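Local coordinates for protein type II restriction enzyme SfiI (PDB 2EZV) that cuts double-stranded DNA as a tetrameric type II restriction endonuclease that recognises the interrupted sequence GGCCNNNNNGGCC, at residues Arg6-Glu17 with Ser185-Tyr195; Ile24-Ala35 with Ile57-Ala65. All coordinates share one frame; numbering follows the deposited sequence.

Interaction 1. Residues Arg6-Glu17 with Ser185-Tyr195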
loop_
_atom_site.group_PDB
_atom_site.type_symbol
_atom_site.label_atom_id
_atom_site.label_comp_id
_atom_site.label_asym_id
_atom_site.label_seq_id
_atom_site.Cartn_x
_atom_site.Cartn_y
_atom_site.Cartn_z
ATOM N N ARG D 6 1.013 -28.944 6.046
ATOM C CA ARG D 6 0.716 -30.330 6.397
ATOM C C ARG D 6 1.810 -30.929 7.281
ATOM O O ARG D 6 1.554 -31.845 8.054
ATOM C CB ARG D 6 0.518 -31.168 5.126
ATOM C CG ARG D 6 -0.780 -30.830 4.385
ATOM C CD ARG D 6 -0.816 -31.376 2.967
ATOM N NE ARG D 6 0.323 -30.926 2.177
ATOM C CZ ARG D 6 0.448 -31.116 0.868
ATOM N NH1 ARG D 6 -0.506 -31.749 0.191
ATOM N NH2 ARG D 6 1.532 -30.684 0.234
ATOM N N GLU D 7 3.025 -30.403 7.182
ATOM C CA GLU D 7 4.111 -30.903 8.003
ATOM C C GLU D 7 4.040 -30.302 9.403
ATOM O O GLU D 7 4.855 -30.629 10.264
ATOM C CB GLU D 7 5.455 -30.550 7.392
ATOM C CG GLU D 7 5.609 -30.934 5.961
ATOM C CD GLU D 7 7.005 -30.664 5.476
ATOM O OE1 GLU D 7 7.624 -29.698 5.981
ATOM O OE2 GLU D 7 7.479 -31.409 4.592
ATOM N N LEU D 8 3.096 -29.393 9.626
ATOM C CA LEU D 8 2.949 -28.796 10.949
ATOM C C LEU D 8 2.137 -29.756 11.793
ATOM O O LEU D 8 1.297 -30.489 11.272
ATOM C CB LEU D 8 2.196 -27.460 10.887
ATOM C CG LEU D 8 2.862 -26.250 10.234
ATOM C CD1 LEU D 8 2.007 -25.009 10.489
ATOM C CD2 LEU D 8 4.247 -26.057 10.813
ATOM N N SER D 9 2.386 -29.760 13.094
ATOM C CA SER D 9 1.621 -30.617 13.980
ATOM C C SER D 9 0.284 -29.901 14.178
ATOM O O SER D 9 0.160 -28.711 13.883
ATOM C CB SER D 9 2.334 -30.754 15.321
ATOM O OG SER D 9 2.408 -29.495 15.965
ATOM N N LEU D 10 -0.717 -30.619 14.670
ATOM C CA LEU D 10 -2.019 -30.015 14.908
ATOM C C LEU D 10 -1.902 -28.796 15.829
ATOM O O LEU D 10 -2.492 -27.749 15.569
ATOM C CB LEU D 10 -2.973 -31.048 15.520
ATOM C CG LEU D 10 -3.863 -31.847 14.562
ATOM C CD1 LEU D 10 -3.059 -32.326 13.375
ATOM C CD2 LEU D 10 -4.499 -33.013 15.315
ATOM N N ASP D 11 -1.136 -28.926 16.901
ATOM C CA ASP D 11 -0.982 -27.811 17.829
ATOM C C ASP D 11 -0.439 -26.561 17.153
ATOM O O ASP D 11 -0.955 -25.458 17.358
ATOM C CB ASP D 11 -0.068 -28.199 18.992
ATOM C CG ASP D 11 -0.811 -28.904 20.098
ATOM O OD1 ASP D 11 -2.052 -29.024 19.993
ATOM O OD2 ASP D 11 -0.160 -29.331 21.073
ATOM N N GLU D 12 0.599 -26.739 16.346
ATOM C CA GLU D 12 1.215 -25.621 15.644
ATOM C C GLU D 12 0.226 -25.014 14.662
ATOM O O GLU D 12 0.196 -23.796 14.477
ATOM C CB GLU D 12 2.481 -26.093 14.925
ATOM C CG GLU D 12 3.443 -26.803 15.870
ATOM C CD GLU D 12 4.600 -27.479 15.160
ATOM O OE1 GLU D 12 4.402 -28.039 14.059
ATOM O OE2 GLU D 12 5.709 -27.466 15.720
ATOM N N LEU D 13 -0.592 -25.865 14.046
ATOM C CA LEU D 13 -1.604 -25.404 13.101
ATOM C C LEU D 13 -2.613 -24.500 13.804
ATOM O O LEU D 13 -2.955 -23.437 13.299
ATOM C CB LEU D 13 -2.331 -26.589 12.463
ATOM C CG LEU D 13 -3.462 -26.214 11.502
ATOM C CD1 LEU D 13 -2.925 -25.258 10.453
ATOM C CD2 LEU D 13 -4.038 -27.457 10.846
ATOM N N GLU D 14 -3.087 -24.916 14.972
ATOM C CA GLU D 14 -4.054 -24.100 15.714
ATOM C C GLU D 14 -3.392 -22.779 16.095
ATOM O O GLU D 14 -4.027 -21.724 16.121
ATOM C CB GLU D 14 -4.514 -24.815 16.993
ATOM C CG GLU D 14 -5.227 -26.146 16.772
ATOM C CD GLU D 14 -6.247 -26.433 17.855
ATOM O OE1 GLU D 14 -6.270 -27.566 18.386
ATOM O OE2 GLU D 14 -7.040 -25.518 18.173
ATOM N N SER D 15 -2.103 -22.858 16.391
ATOM C CA SER D 15 -1.332 -21.697 16.775
ATOM C C SER D 15 -1.336 -20.625 15.690
ATOM O O SER D 15 -1.459 -19.437 15.994
ATOM C CB SER D 15 0.107 -22.116 17.094
ATOM O OG SER D 15 0.884 -21.002 17.476
ATOM N N VAL D 16 -1.204 -21.031 14.431
ATOM C CA VAL D 16 -1.202 -20.042 13.361
ATOM C C VAL D 16 -2.595 -19.467 13.168
ATOM O O VAL D 16 -2.742 -18.328 12.712
ATOM C CB VAL D 16 -0.714 -20.613 11.997
ATOM C CG1 VAL D 16 0.149 -21.830 12.213
ATOM C CG2 VAL D 16 -1.879 -20.894 11.101
ATOM N N GLU D 17 -3.621 -20.245 13.491
ATOM C CA GLU D 17 -4.976 -19.728 13.339
ATOM C C GLU D 17 -5.167 -18.706 14.448
ATOM O O GLU D 17 -5.773 -17.655 14.250
ATOM C CB GLU D 17 -6.017 -20.852 13.430
ATOM C CG GLU D 17 -6.175 -21.628 12.127
ATOM C CD GLU D 17 -7.173 -22.781 12.206
ATOM O OE1 GLU D 17 -7.472 -23.378 11.151
ATOM O OE2 GLU D 17 -7.659 -23.105 13.311
ATOM N N SER D 185 -12.984 -18.032 14.768
ATOM C CA SER D 185 -11.935 -18.740 14.058
ATOM C C SER D 185 -12.390 -20.190 13.956
ATOM O O SER D 185 -12.467 -20.900 14.966
ATOM C CB SER D 185 -10.614 -18.648 14.839
ATOM O OG SER D 185 -9.581 -19.407 14.222
ATOM N N LEU D 186 -12.714 -20.629 12.746
ATOM C CA LEU D 186 -13.159 -21.997 12.552
ATOM C C LEU D 186 -11.977 -22.884 12.230
ATOM O O LEU D 186 -11.220 -22.622 11.294
ATOM C CB LEU D 186 -14.203 -22.078 11.446
ATOM C CG LEU D 186 -15.460 -21.245 11.721
ATOM C CD1 LEU D 186 -16.500 -21.544 10.653
ATOM C CD2 LEU D 186 -16.007 -21.557 13.110
ATOM N N PRO D 187 -11.812 -23.963 13.001
ATOM C CA PRO D 187 -10.711 -24.900 12.809
ATOM C C PRO D 187 -10.587 -25.510 11.417
ATOM O O PRO D 187 -11.575 -25.906 10.790
ATOM C CB PRO D 187 -10.945 -25.940 13.911
ATOM C CG PRO D 187 -12.424 -25.872 14.143
ATOM C CD PRO D 187 -12.702 -24.404 14.089
ATOM N N HIS D 188 -9.350 -25.564 10.940
ATOM C CA HIS D 188 -9.046 -26.128 9.637
ATOM C C HIS D 188 -9.487 -27.595 9.588
ATOM O O HIS D 188 -9.569 -28.275 10.618
ATOM C CB HIS D 188 -7.539 -26.009 9.383
ATOM C CG HIS D 188 -7.109 -26.470 8.026
ATOM N ND1 HIS D 188 -6.973 -27.802 7.701
ATOM C CD2 HIS D 188 -6.773 -25.775 6.915
ATOM C CE1 HIS D 188 -6.568 -27.908 6.448
ATOM N NE2 HIS D 188 -6.440 -26.692 5.949
ATOM N N ALA D 189 -9.774 -28.074 8.383
ATOM C CA ALA D 189 -10.202 -29.450 8.179
ATOM C C ALA D 189 -9.322 -30.453 8.938
ATOM O O ALA D 189 -9.834 -31.374 9.568
ATOM C CB ALA D 189 -10.195 -29.771 6.683
ATOM N N ARG D 190 -8.005 -30.267 8.880
ATOM C CA ARG D 190 -7.064 -31.164 9.555
ATOM C C ARG D 190 -7.362 -31.373 11.032
ATOM O O ARG D 190 -6.858 -32.324 11.638
ATOM C CB ARG D 190 -5.633 -30.642 9.451
ATOM C CG ARG D 190 -4.903 -30.951 8.161
ATOM C CD ARG D 190 -3.437 -30.564 8.328
ATOM N NE ARG D 190 -2.805 -31.381 9.354
ATOM C CZ ARG D 190 -1.637 -31.113 9.925
ATOM N NH1 ARG D 190 -0.953 -30.030 9.583
ATOM N NH2 ARG D 190 -1.146 -31.936 10.841
ATOM N N LEU D 191 -8.171 -30.482 11.601
ATOM C CA LEU D 191 -8.515 -30.527 13.016
ATOM C C LEU D 191 -9.867 -31.170 13.324
ATOM O O LEU D 191 -10.373 -31.048 14.442
ATOM C CB LEU D 191 -8.490 -29.104 13.584
ATOM C CG LEU D 191 -7.137 -28.395 13.486
ATOM C CD1 LEU D 191 -7.296 -26.908 13.764
ATOM C CD2 LEU D 191 -6.171 -29.037 14.465
ATOM N N LYS D 192 -10.446 -31.861 12.348
ATOM C CA LYS D 192 -11.744 -32.496 12.548
ATOM C C LYS D 192 -11.796 -33.432 13.754
ATOM O O LYS D 192 -12.681 -33.305 14.595
ATOM C CB LYS D 192 -12.176 -33.257 11.287
ATOM C CG LYS D 192 -13.508 -33.957 11.460
ATOM C CD LYS D 192 -14.111 -34.384 10.137
ATOM C CE LYS D 192 -15.411 -35.134 10.378
ATOM N NZ LYS D 192 -16.325 -34.400 11.308
ATOM N N GLN D 193 -10.850 -34.364 13.840
ATOM C CA GLN D 193 -10.820 -35.310 14.950
ATOM C C GLN D 193 -10.887 -34.606 16.311
ATOM O O GLN D 193 -11.492 -35.122 17.257
ATOM C CB GLN D 193 -9.564 -36.178 14.864
ATOM N N ARG D 194 -10.274 -33.426 16.403
ATOM C CA ARG D 194 -10.265 -32.657 17.643
ATOM C C ARG D 194 -11.560 -31.904 17.953
ATOM O O ARG D 194 -11.964 -31.828 19.108
ATOM C CB ARG D 194 -9.115 -31.639 17.643
ATOM C CG ARG D 194 -7.729 -32.222 17.824
ATOM C CD ARG D 194 -6.707 -31.109 18.052
ATOM N NE ARG D 194 -5.372 -31.640 18.301
ATOM C CZ ARG D 194 -4.297 -30.895 18.529
ATOM N NH1 ARG D 194 -4.390 -29.573 18.540
ATOM N NH2 ARG D 194 -3.129 -31.475 18.747
ATOM N N TYR D 195 -12.204 -31.345 16.932
ATOM C CA TYR D 195 -13.427 -30.567 17.145
ATOM C C TYR D 195 -14.769 -31.189 16.716
ATOM O O TYR D 195 -15.825 -30.690 17.104
ATOM C CB TYR D 195 -13.282 -29.185 16.484
ATOM C CG TYR D 195 -12.239 -28.291 17.128
ATOM C CD1 TYR D 195 -10.895 -28.349 16.746
ATOM C CD2 TYR D 195 -12.593 -27.417 18.149
ATOM C CE1 TYR D 195 -9.931 -27.554 17.374
ATOM C CE2 TYR D 195 -11.643 -26.625 18.784
ATOM C CZ TYR D 195 -10.317 -26.698 18.395
ATOM O OH TYR D 195 -9.396 -25.923 19.058
HETATM O O HOH W 1 -0.397 -31.294 18.250
HETATM O O HOH W 2 -9.399 -22.545 8.946
#

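Interaction 2. Residues Ile24-Ala35 with Ile57-Ala65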
loop_
_atom_site.group_PDB
_atom_site.type_symbol
_atom_site.label_atom_id
_atom_site.label_comp_id
_atom_site.label_asym_id
_atom_site.label_seq_id
_atom_site.Cartn_x
_atom_site.Cartn_y
_atom_site.Cartn_z
ATOM N N ILE D 24 -6.374 -9.926 13.506
ATOM C CA ILE D 24 -7.659 -9.420 13.055
ATOM C C ILE D 24 -8.443 -8.705 14.157
ATOM O O ILE D 24 -9.146 -7.732 13.877
ATOM C CB ILE D 24 -8.498 -10.567 12.440
ATOM C CG1 ILE D 24 -7.833 -11.009 11.133
ATOM C CG2 ILE D 24 -9.934 -10.110 12.196
ATOM C CD1 ILE D 24 -8.471 -12.198 10.461
ATOM N N VAL D 25 -8.316 -9.173 15.402
ATOM C CA VAL D 25 -9.020 -8.545 16.527
ATOM C C VAL D 25 -8.497 -7.143 16.809
ATOM O O VAL D 25 -9.276 -6.270 17.203
ATOM C CB VAL D 25 -8.913 -9.377 17.828
ATOM C CG1 VAL D 25 -9.515 -8.594 19.013
ATOM C CG2 VAL D 25 -9.656 -10.679 17.660
ATOM N N GLN D 26 -7.190 -6.928 16.627
ATOM C CA GLN D 26 -6.596 -5.605 16.835
ATOM C C GLN D 26 -7.136 -4.653 15.791
ATOM O O GLN D 26 -7.443 -3.501 16.084
ATOM C CB GLN D 26 -5.077 -5.626 16.668
ATOM C CG GLN D 26 -4.313 -6.038 17.893
ATOM C CD GLN D 26 -4.367 -5.033 19.024
ATOM O OE1 GLN D 26 -4.370 -5.419 20.175
ATOM N NE2 GLN D 26 -4.390 -3.751 18.703
ATOM N N ALA D 27 -7.213 -5.138 14.559
ATOM C CA ALA D 27 -7.700 -4.336 13.447
ATOM C C ALA D 27 -9.115 -3.870 13.743
ATOM O O ALA D 27 -9.408 -2.679 13.701
ATOM C CB ALA D 27 -7.663 -5.151 12.162
ATOM N N LEU D 28 -9.989 -4.812 14.070
ATOM C CA LEU D 28 -11.368 -4.466 14.370
ATOM C C LEU D 28 -11.420 -3.546 15.590
ATOM O O LEU D 28 -12.162 -2.567 15.605
ATOM C CB LEU D 28 -12.177 -5.741 14.598
ATOM C CG LEU D 28 -12.339 -6.552 13.306
ATOM C CD1 LEU D 28 -12.734 -7.993 13.618
ATOM C CD2 LEU D 28 -13.370 -5.862 12.407
ATOM N N GLN D 29 -10.611 -3.845 16.601
ATOM C CA GLN D 29 -10.595 -3.022 17.799
ATOM C C GLN D 29 -10.254 -1.574 17.473
ATOM O O GLN D 29 -11.007 -0.656 17.807
ATOM C CB GLN D 29 -9.577 -3.550 18.810
ATOM C CG GLN D 29 -9.374 -2.602 19.991
ATOM C CD GLN D 29 -10.646 -2.387 20.805
ATOM O OE1 GLN D 29 -10.831 -1.334 21.419
ATOM N NE2 GLN D 29 -11.519 -3.393 20.827
ATOM N N GLN D 30 -9.114 -1.379 16.820
ATOM C CA GLN D 30 -8.652 -0.049 16.467
ATOM C C GLN D 30 -9.559 0.649 15.456
ATOM O O GLN D 30 -9.517 1.871 15.305
ATOM C CB GLN D 30 -7.200 -0.137 15.970
ATOM C CG GLN D 30 -6.269 -0.685 17.062
ATOM C CD GLN D 30 -4.789 -0.651 16.719
ATOM O OE1 GLN D 30 -3.950 -0.939 17.567
ATOM N NE2 GLN D 30 -4.464 -0.306 15.482
ATOM N N TYR D 31 -10.396 -0.125 14.775
ATOM C CA TYR D 31 -11.323 0.430 13.796
ATOM C C TYR D 31 -12.748 0.511 14.354
ATOM O O TYR D 31 -13.656 0.960 13.659
ATOM C CB TYR D 31 -11.338 -0.444 12.545
ATOM C CG TYR D 31 -12.052 0.186 11.368
ATOM C CD1 TYR D 31 -11.500 1.285 10.703
ATOM C CD2 TYR D 31 -13.286 -0.303 10.925
ATOM C CE1 TYR D 31 -12.157 1.883 9.627
ATOM C CE2 TYR D 31 -13.951 0.296 9.847
ATOM C CZ TYR D 31 -13.381 1.385 9.208
ATOM O OH TYR D 31 -14.032 1.992 8.156
ATOM N N SER D 32 -12.936 0.085 15.604
ATOM C CA SER D 32 -14.267 0.060 16.216
ATOM C C SER D 32 -15.002 1.400 16.314
ATOM O O SER D 32 -16.217 1.447 16.147
ATOM C CB SER D 32 -14.205 -0.595 17.602
ATOM O OG SER D 32 -13.640 0.274 18.563
ATOM N N LYS D 33 -14.287 2.487 16.589
ATOM C CA LYS D 33 -14.939 3.793 16.687
ATOM C C LYS D 33 -15.577 4.165 15.354
ATOM O O LYS D 33 -16.756 4.530 15.301
ATOM C CB LYS D 33 -13.934 4.873 17.084
ATOM C CG LYS D 33 -14.537 6.274 17.191
ATOM C CD LYS D 33 -13.489 7.278 17.621
ATOM C CE LYS D 33 -14.051 8.684 17.695
ATOM N NZ LYS D 33 -14.554 9.149 16.374
ATOM N N GLU D 34 -14.795 4.069 14.280
ATOM C CA GLU D 34 -15.291 4.399 12.954
ATOM C C GLU D 34 -16.324 3.387 12.482
ATOM O O GLU D 34 -17.249 3.732 11.739
ATOM C CB GLU D 34 -14.138 4.475 11.953
ATOM C CG GLU D 34 -14.595 4.524 10.498
ATOM C CD GLU D 34 -13.477 4.867 9.542
ATOM O OE1 GLU D 34 -13.619 4.576 8.337
ATOM O OE2 GLU D 34 -12.460 5.432 9.996
ATOM N N ALA D 35 -16.170 2.140 12.915
ATOM C CA ALA D 35 -17.109 1.091 12.532
ATOM C C ALA D 35 -18.506 1.391 13.079
ATOM O O ALA D 35 -19.502 1.291 12.357
ATOM C CB ALA D 35 -16.624 -0.266 13.044
ATOM N N ILE D 57 -17.167 -2.581 6.515
ATOM C CA ILE D 57 -16.504 -2.311 7.787
ATOM C C ILE D 57 -15.340 -3.290 7.935
ATOM O O ILE D 57 -14.195 -2.894 8.184
ATOM C CB ILE D 57 -17.437 -2.549 8.993
ATOM C CG1 ILE D 57 -18.703 -1.696 8.893
ATOM C CG2 ILE D 57 -16.697 -2.230 10.275
ATOM C CD1 ILE D 57 -18.512 -0.246 9.226
ATOM N N THR D 58 -15.662 -4.571 7.785
ATOM C CA THR D 58 -14.690 -5.648 7.898
ATOM C C THR D 58 -13.496 -5.417 6.980
ATOM O O THR D 58 -12.343 -5.535 7.398
ATOM C CB THR D 58 -15.323 -7.001 7.520
ATOM O OG1 THR D 58 -16.362 -7.320 8.452
ATOM C CG2 THR D 58 -14.276 -8.106 7.526
ATOM N N GLN D 59 -13.782 -5.110 5.719
ATOM C CA GLN D 59 -12.726 -4.872 4.759
ATOM C C GLN D 59 -11.818 -3.709 5.153
ATOM O O GLN D 59 -10.597 -3.851 5.148
ATOM C CB GLN D 59 -13.300 -4.604 3.366
ATOM C CG GLN D 59 -12.229 -4.118 2.396
ATOM C CD GLN D 59 -12.733 -3.891 0.988
ATOM O OE1 GLN D 59 -12.083 -3.215 0.195
ATOM N NE2 GLN D 59 -13.884 -4.460 0.663
ATOM N N TYR D 60 -12.412 -2.564 5.480
ATOM C CA TYR D 60 -11.634 -1.381 5.850
ATOM C C TYR D 60 -10.814 -1.632 7.098
ATOM O O TYR D 60 -9.692 -1.142 7.226
ATOM C CB TYR D 60 -12.550 -0.177 6.076
ATOM C CG TYR D 60 -13.238 0.316 4.823
ATOM C CD1 TYR D 60 -14.512 0.883 4.883
ATOM C CD2 TYR D 60 -12.613 0.235 3.580
ATOM C CE1 TYR D 60 -15.146 1.359 3.739
ATOM C CE2 TYR D 60 -13.236 0.710 2.430
ATOM C CZ TYR D 60 -14.501 1.270 2.517
ATOM O OH TYR D 60 -15.125 1.746 1.384
ATOM N N ALA D 61 -11.384 -2.397 8.020
ATOM C CA ALA D 61 -10.702 -2.724 9.254
ATOM C C ALA D 61 -9.498 -3.627 9.012
ATOM O O ALA D 61 -8.415 -3.373 9.544
ATOM C CB ALA D 61 -11.676 -3.407 10.227
ATOM N N LEU D 62 -9.681 -4.659 8.188
ATOM C CA LEU D 62 -8.631 -5.643 7.928
ATOM C C LEU D 62 -7.590 -5.388 6.841
ATOM O O LEU D 62 -6.435 -5.788 7.005
ATOM C CB LEU D 62 -9.253 -7.021 7.657
ATOM C CG LEU D 62 -10.384 -7.590 8.525
ATOM C CD1 LEU D 62 -10.267 -9.110 8.530
ATOM C CD2 LEU D 62 -10.327 -7.065 9.937
ATOM N N GLU D 63 -7.978 -4.758 5.734
ATOM C CA GLU D 63 -7.040 -4.532 4.634
ATOM C C GLU D 63 -5.828 -3.729 5.065
ATOM O O GLU D 63 -4.764 -3.767 4.424
ATOM C CB GLU D 63 -7.732 -3.830 3.454
ATOM C CG GLU D 63 -8.266 -2.425 3.734
ATOM C CD GLU D 63 -9.043 -1.846 2.546
ATOM O OE1 GLU D 63 -9.404 -2.613 1.621
ATOM O OE2 GLU D 63 -9.307 -0.628 2.537
ATOM N N VAL D 64 -5.994 -3.045 6.189
ATOM C CA VAL D 64 -4.974 -2.177 6.743
ATOM C C VAL D 64 -3.962 -2.946 7.611
ATOM O O VAL D 64 -2.881 -2.446 7.922
ATOM C CB VAL D 64 -5.712 -1.037 7.529
ATOM C CG1 VAL D 64 -5.347 -1.046 8.988
ATOM C CG2 VAL D 64 -5.462 0.308 6.862
ATOM N N ALA D 65 -4.308 -4.185 7.954
ATOM C CA ALA D 65 -3.473 -5.028 8.797
ATOM C C ALA D 65 -3.014 -6.299 8.091
ATOM O O ALA D 65 -2.845 -7.343 8.723
ATOM C CB ALA D 65 -4.249 -5.397 10.041
HETATM O O HOH W 3 -8.106 -1.620 11.520
#

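Interaction 1. Residues Arg6-Glu17 with Ser185-Tyr195
Leu8 O, just ahead of helix 10-41, is gripped end-on by both terminal nitrogens of Arg190, NH1 and NH2 each standing 2.9 Å from it. The oxygen lies in the guanidinium plane, and the bend in the arginine chain at chi3 (64°) turns the group onto it. Arg194 uses the same end-on grip on a carboxylate: NH1 and NH2 both reach Asp11 OD1, which is tilted about 20° from the guanidinium plane. NH1 also donates to Glu14 OE1 at 2.8 Å, here in plane and on the anti lone pair, which completes a three-residue salt-bridge network. Leu10 CB rests over the centre of one face of that guanidinium. The second Glu14 oxygen, OE2, accepts a hydrogen bond from Tyr195 OH at 2.5 Å and, like Glu17 OE2, forms a salt bridge with Arg233. Leu191 CD2 packs 3.6 Å from Leu10 CG. In the capping box at the helix start, Ser9 N gives a nearly straight bond (177°) to Glu12 OE1; the return bond from Glu12 N is weak. The salt-bridge network and leucine packing join the N-terminal helix to the segment following strand 176-186 in the sheet of this PD-(D/E)XK-clan nuclease.

Interaction 2. Residues Ile24-Ala35 with Ile57-Ala65
Helices 24-35 and 57-62 cross steeply, their N-to-C directions 110° apart and their axes 8.6 Å from each other at closest approach. They form a helix-helix packing on the central sheet of the PD-(D/E)XK nuclease fold. Small residues allow the close approach: the CA atoms of Ala27 and Ala61 are 5.4 Å apart, and Ala27 CB presses against Ala61 O. No direct hydrogen bond links the segments, so hydrophobic side chains carry the contact. Leu62 lies obliquely across Ile24, its two methyls sharing Ile24 CG2, and CD2 also meets Leu28 CG. Leu28 in turn brings CD2 to 3.7 Å from Ala61 CB. Tyr31, with CG anti to the backbone N (chi1 -169°), swings its ring across the other helix. One ring face covers the backbone of Tyr60 and Ala61, while Glu34 CB is over the opposite face; Ile57 CG2 comes in plane at the edge, 3.8 Å from CE2. The phenol oxygen lies against Tyr60 CB at 3.4 Å. Replacing Tyr31 with an alanine would probably open a gap above the Ala61 backbone and leave Ile57 CG2 without its aromatic neighbour. At the far end Ala35 CB packs on the same Ile57 CG2. The Tyr60 hydroxyl bonds to Phe74 O of the third subunit, where Glu34 and Glu63 form salt bridges with arginines, and Tyr68 of the second subunit packs on Ala27 and Ala65. Leu28 also touches strands 151-167 and 234-238, while Leu62 touches strand 93-104. Where the alanines meet, one water joins the helices, donating to Ala27 O at 2.8 Å and to Ala61 O at 2.7 Å.

In the fold
Both contacts use helix 10-41: interaction 1 takes its N-terminal start, interaction 2 its later turns. Their centres are 25 Å apart on opposite sides of the chain's centre, and their nearest atoms are about 7 Å apart without touching. Along the chain, 24-35 and 57-65 both fall between 6-17 and 185-195, so the short-range helix pair is enclosed by the long-range closure. The helix runs along the mixed sheet, touching strand 151-167 in both contacts. Interaction 1 joins it to the end of strand 176-186; interaction 2 sets helix 49-62 beside it, at interfaces with the second and third subunits. The side chains of Leu186 and Ile57 are each about 12 Å from a bound calcium ion, outside the metal site itself.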